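BT_4661 (Bacteroides thetaiotaomicron, PDB 4AK2) probably binds heparin and heparan sulphate at the cell surface as a SusE-like glycan-binding protein, of which this chain is the ligand-binding part. Local coordinates at residues A[5-10]-A[46-51]. Residues are numbered along the deposited sequence; the frame is centred on the assembly and turned at random.
Sequences NYFTYF and TDAKDG
D47 OD1 accepts two backbone amides, T8 N at 2.9 Å with a nearly straight 167° angle and Y9 N at 3.1 Å. Both arrive on the syn side of the carboxylate, tilted out of its plane. The second oxygen, D47 OD2, takes the hydroxyl of T8 at 2.7 Å from OG1, so three donors fix the rotation of the group. With CG lying between the backbone N and carbonyl carbon (chi1 61°), the carboxylate reaches across to 5-10. D47 N lies over one face of the Y9 ring, offset toward its rim, and D47 CG comes within 3.5 Å of Y9 CE2, ring and carboxylate planes 30° apart. Replacing this aspartate by alanine is likely to leave both amides and the T8 hydroxyl without their acceptor, setting the T8-Y9 backbone free to shift. T46 OG1 donates to Y9 O at 2.8 Å in the carbonyl plane, and also accepts A48 N at 3.1 Å, an ST turn. F7 lays CB against A48 CB at 3.9 Å, while its side chain also touches V105 and V107 of strand 105-115. Two waters donate to Y6 O; one accepts from K49 N, the other donates to D47 O. Beside one antiparallel non-hydrogen-bonded pair, F10 with T46, an accepting carboxylate, a donating hydroxyl and water thus do most of the joining.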
ATOM      1  N   ASN A   5       3.811   3.919  30.986  1.00 29.91           N
ATOM      2  CA  ASN A   5       3.292   4.326  29.672  1.00 26.69           C
ATOM      3  C   ASN A   5       3.793   3.438  28.546  1.00 19.08           C
ATOM      4  O   ASN A   5       3.347   3.554  27.412  1.00 21.66           O
ATOM      5  CB  ASN A   5       3.709   5.754  29.365  1.00 28.04           C
ATOM      6  CG  ASN A   5       3.088   6.756  30.295  1.00 27.46           C
ATOM      7  OD1 ASN A   5       1.918   6.654  30.667  1.00 31.27           O
ATOM      8  ND2 ASN A   5       3.868   7.740  30.659  1.00 36.24           N
ATOM      9  N   TYR A   6       4.727   2.559  28.860  1.00 20.59           N
ATOM     10  CA  TYR A   6       5.315   1.750  27.823  1.00 19.72           C
ATOM     11  C   TYR A   6       4.294   0.840  27.125  1.00 20.14           C
ATOM     12  O   TYR A   6       3.500   0.158  27.769  1.00 21.51           O
ATOM     13  CB  TYR A   6       6.493   0.949  28.354  1.00 22.45           C
ATOM     14  CG  TYR A   6       7.280   0.292  27.254  1.00 22.57           C
ATOM     15  CD1 TYR A   6       8.137   1.028  26.431  1.00 25.36           C
ATOM     16  CD2 TYR A   6       7.163  -1.065  27.029  1.00 18.94           C
ATOM     17  CE1 TYR A   6       8.858   0.406  25.430  1.00 25.45           C
ATOM     18  CE2 TYR A   6       7.873  -1.692  26.013  1.00 19.38           C
ATOM     19  CZ  TYR A   6       8.711  -0.951  25.209  1.00 21.95           C
ATOM     20  OH  TYR A   6       9.429  -1.556  24.227  1.00 21.90           O
ATOM     21  N   PHE A   7       4.277   0.899  25.801  1.00 18.53           N
ATOM     22  CA  PHE A   7       3.518  -0.066  25.013  1.00 16.11           C
ATOM     23  C   PHE A   7       4.186  -0.155  23.650  1.00 15.73           C
ATOM     24  O   PHE A   7       5.115   0.643  23.358  1.00 18.51           O
ATOM     25  CB  PHE A   7       2.014   0.290  24.968  1.00 16.92           C
ATOM     26  CG  PHE A   7       1.647   1.441  24.046  1.00 15.50           C
ATOM     27  CD1 PHE A   7       2.054   2.738  24.309  1.00 16.46           C
ATOM     28  CD2 PHE A   7       0.865   1.201  22.911  1.00 15.19           C
ATOM     29  CE1 PHE A   7       1.702   3.763  23.447  1.00 17.43           C
ATOM     30  CE2 PHE A   7       0.511   2.218  22.043  1.00 15.62           C
ATOM     31  CZ  PHE A   7       0.938   3.518  22.312  1.00 15.90           C
ATOM     32  N   THR A   8       3.735  -1.093  22.825  1.00 15.77           N
ATOM     33  CA  THR A   8       4.386  -1.293  21.522  1.00 15.49           C
ATOM     34  C   THR A   8       3.475  -1.350  20.307  1.00 14.49           C
ATOM     35  O   THR A   8       3.981  -1.247  19.186  1.00 15.30           O
ATOM     36  CB  THR A   8       5.245  -2.565  21.512  1.00 17.61           C
ATOM     37  OG1 THR A   8       4.373  -3.708  21.511  1.00 16.61           O
ATOM     38  CG2 THR A   8       6.200  -2.578  22.692  1.00 19.24           C
ATOM     39  N   TYR A   9       2.161  -1.509  20.489  1.00 13.37           N
ATOM     40  CA  TYR A   9       1.276  -1.635  19.312  1.00 12.13           C
ATOM     41  C   TYR A   9      -0.165  -1.257  19.645  1.00 12.53           C
ATOM     42  O   TYR A   9      -0.590  -1.344  20.818  1.00 13.35           O
ATOM     43  CB  TYR A   9       1.339  -3.042  18.632  1.00 13.35           C
ATOM     44  CG  TYR A   9       0.624  -4.102  19.438  1.00 13.04           C
ATOM     45  CD1 TYR A   9      -0.750  -4.311  19.288  1.00 13.77           C
ATOM     46  CD2 TYR A   9       1.316  -4.904  20.368  1.00 15.51           C
ATOM     47  CE1 TYR A   9      -1.426  -5.276  20.038  1.00 15.47           C
ATOM     48  CE2 TYR A   9       0.648  -5.864  21.122  1.00 16.99           C
ATOM     49  CZ  TYR A   9      -0.705  -6.064  20.949  1.00 15.19           C
ATOM     50  OH  TYR A   9      -1.346  -7.010  21.685  1.00 20.03           O
ATOM     51  N   PHE A  10      -0.927  -0.936  18.591  1.00 12.97           N
ATOM     52  CA  PHE A  10      -2.379  -1.013  18.606  1.00 12.02           C
ATOM     53  C   PHE A  10      -2.773  -1.699  17.316  1.00 11.42           C
ATOM     54  O   PHE A  10      -1.897  -1.929  16.435  1.00 11.85           O
ATOM     55  CB  PHE A  10      -3.009   0.411  18.681  1.00 12.60           C
ATOM     56  CG  PHE A  10      -2.472   1.360  17.667  1.00 11.16           C
ATOM     57  CD1 PHE A  10      -3.010   1.410  16.384  1.00 11.54           C
ATOM     58  CD2 PHE A  10      -1.416   2.195  17.990  1.00 12.63           C
ATOM     59  CE1 PHE A  10      -2.507   2.308  15.421  1.00 12.64           C
ATOM     60  CE2 PHE A  10      -0.887   3.093  17.051  1.00 13.40           C
ATOM     61  CZ  PHE A  10      -1.435   3.139  15.769  1.00 12.86           C
ATOM     62  N   THR A  46      -4.646  -3.431  21.786  1.00 13.19           N
ATOM     63  CA  THR A  46      -3.405  -2.762  22.172  1.00 13.49           C
ATOM     64  C   THR A  46      -2.749  -3.503  23.296  1.00 13.07           C
ATOM     65  O   THR A  46      -3.450  -4.204  24.024  1.00 14.74           O
ATOM     66  CB  THR A  46      -3.643  -1.256  22.572  1.00 13.03           C
ATOM     67  OG1 THR A  46      -2.381  -0.645  22.820  1.00 13.70           O
ATOM     68  CG2 THR A  46      -4.495  -1.143  23.839  1.00 14.57           C
ATOM     69  N   ASP A  47      -1.437  -3.321  23.479  1.00 14.12           N
ATOM     70  CA  ASP A  47      -0.771  -3.806  24.684  1.00 14.40           C
ATOM     71  C   ASP A  47      -0.599  -2.691  25.736  1.00 16.62           C
ATOM     72  O   ASP A  47       0.033  -2.905  26.758  1.00 20.04           O
ATOM     73  CB  ASP A  47       0.560  -4.550  24.408  1.00 15.05           C
ATOM     74  CG  ASP A  47       1.612  -3.698  23.720  1.00 16.06           C
ATOM     75  OD1 ASP A  47       1.291  -2.588  23.249  1.00 16.16           O
ATOM     76  OD2 ASP A  47       2.766  -4.164  23.594  1.00 16.94           O
ATOM     77  N   ALA A  48      -1.152  -1.501  25.481  1.00 14.53           N
ATOM     78  CA  ALA A  48      -1.114  -0.437  26.496  1.00 16.22           C
ATOM     79  C   ALA A  48      -1.890  -0.921  27.723  1.00 17.01           C
ATOM     80  O   ALA A  48      -3.059  -1.350  27.601  1.00 15.93           O
ATOM     81  CB  ALA A  48      -1.734   0.811  25.941  1.00 16.48           C
ATOM     82  N   LYS A  49      -1.265  -0.858  28.894  1.00 19.59           N
ATOM     83  CA  LYS A  49      -1.924  -1.390  30.100  1.00 19.24           C
ATOM     84  C   LYS A  49      -3.172  -0.584  30.442  1.00 18.63           C
ATOM     85  O   LYS A  49      -4.126  -1.125  30.965  1.00 18.77           O
ATOM     86  CB  LYS A  49      -0.969  -1.387  31.308  1.00 22.37           C
ATOM     87  CG  LYS A  49       0.340  -2.145  31.065  1.00 30.11           C
ATOM     88  CD  LYS A  49       0.115  -3.645  31.030  1.00 32.61           C
ATOM     89  N   ASP A  50      -3.156   0.717  30.173  1.00 18.20           N
ATOM     90  CA  ASP A  50      -4.321   1.544  30.489  1.00 18.02           C
ATOM     91  C   ASP A  50      -5.392   1.476  29.389  1.00 14.89           C
ATOM     92  O   ASP A  50      -6.479   2.005  29.538  1.00 17.90           O
ATOM     93  CB  ASP A  50      -3.905   2.965  30.877  1.00 21.19           C
ATOM     94  CG  ASP A  50      -3.117   3.000  32.158  1.00 26.51           C
ATOM     95  OD1 ASP A  50      -3.254   2.072  33.004  1.00 31.89           O
ATOM     96  OD2 ASP A  50      -2.344   3.963  32.340  1.00 29.87           O
ATOM     97  N   GLY A  51      -5.056   0.838  28.265  1.00 15.10           N
ATOM     98  CA  GLY A  51      -6.034   0.537  27.230  1.00 14.40           C
ATOM     99  C   GLY A  51      -6.355   1.609  26.220  1.00 14.65           C
ATOM    100  O   GLY A  51      -5.811   2.731  26.255  1.00 17.36           O
TER
HETATM  101  O   HOH W   1      -0.696   5.037  30.188  1.00 29.14           O
HETATM  102  O   HOH W   2       1.228   0.571  29.328  1.00 27.93           O
HETATM  103  O   HOH W   3       2.614  -2.418  27.757  1.00 31.66           O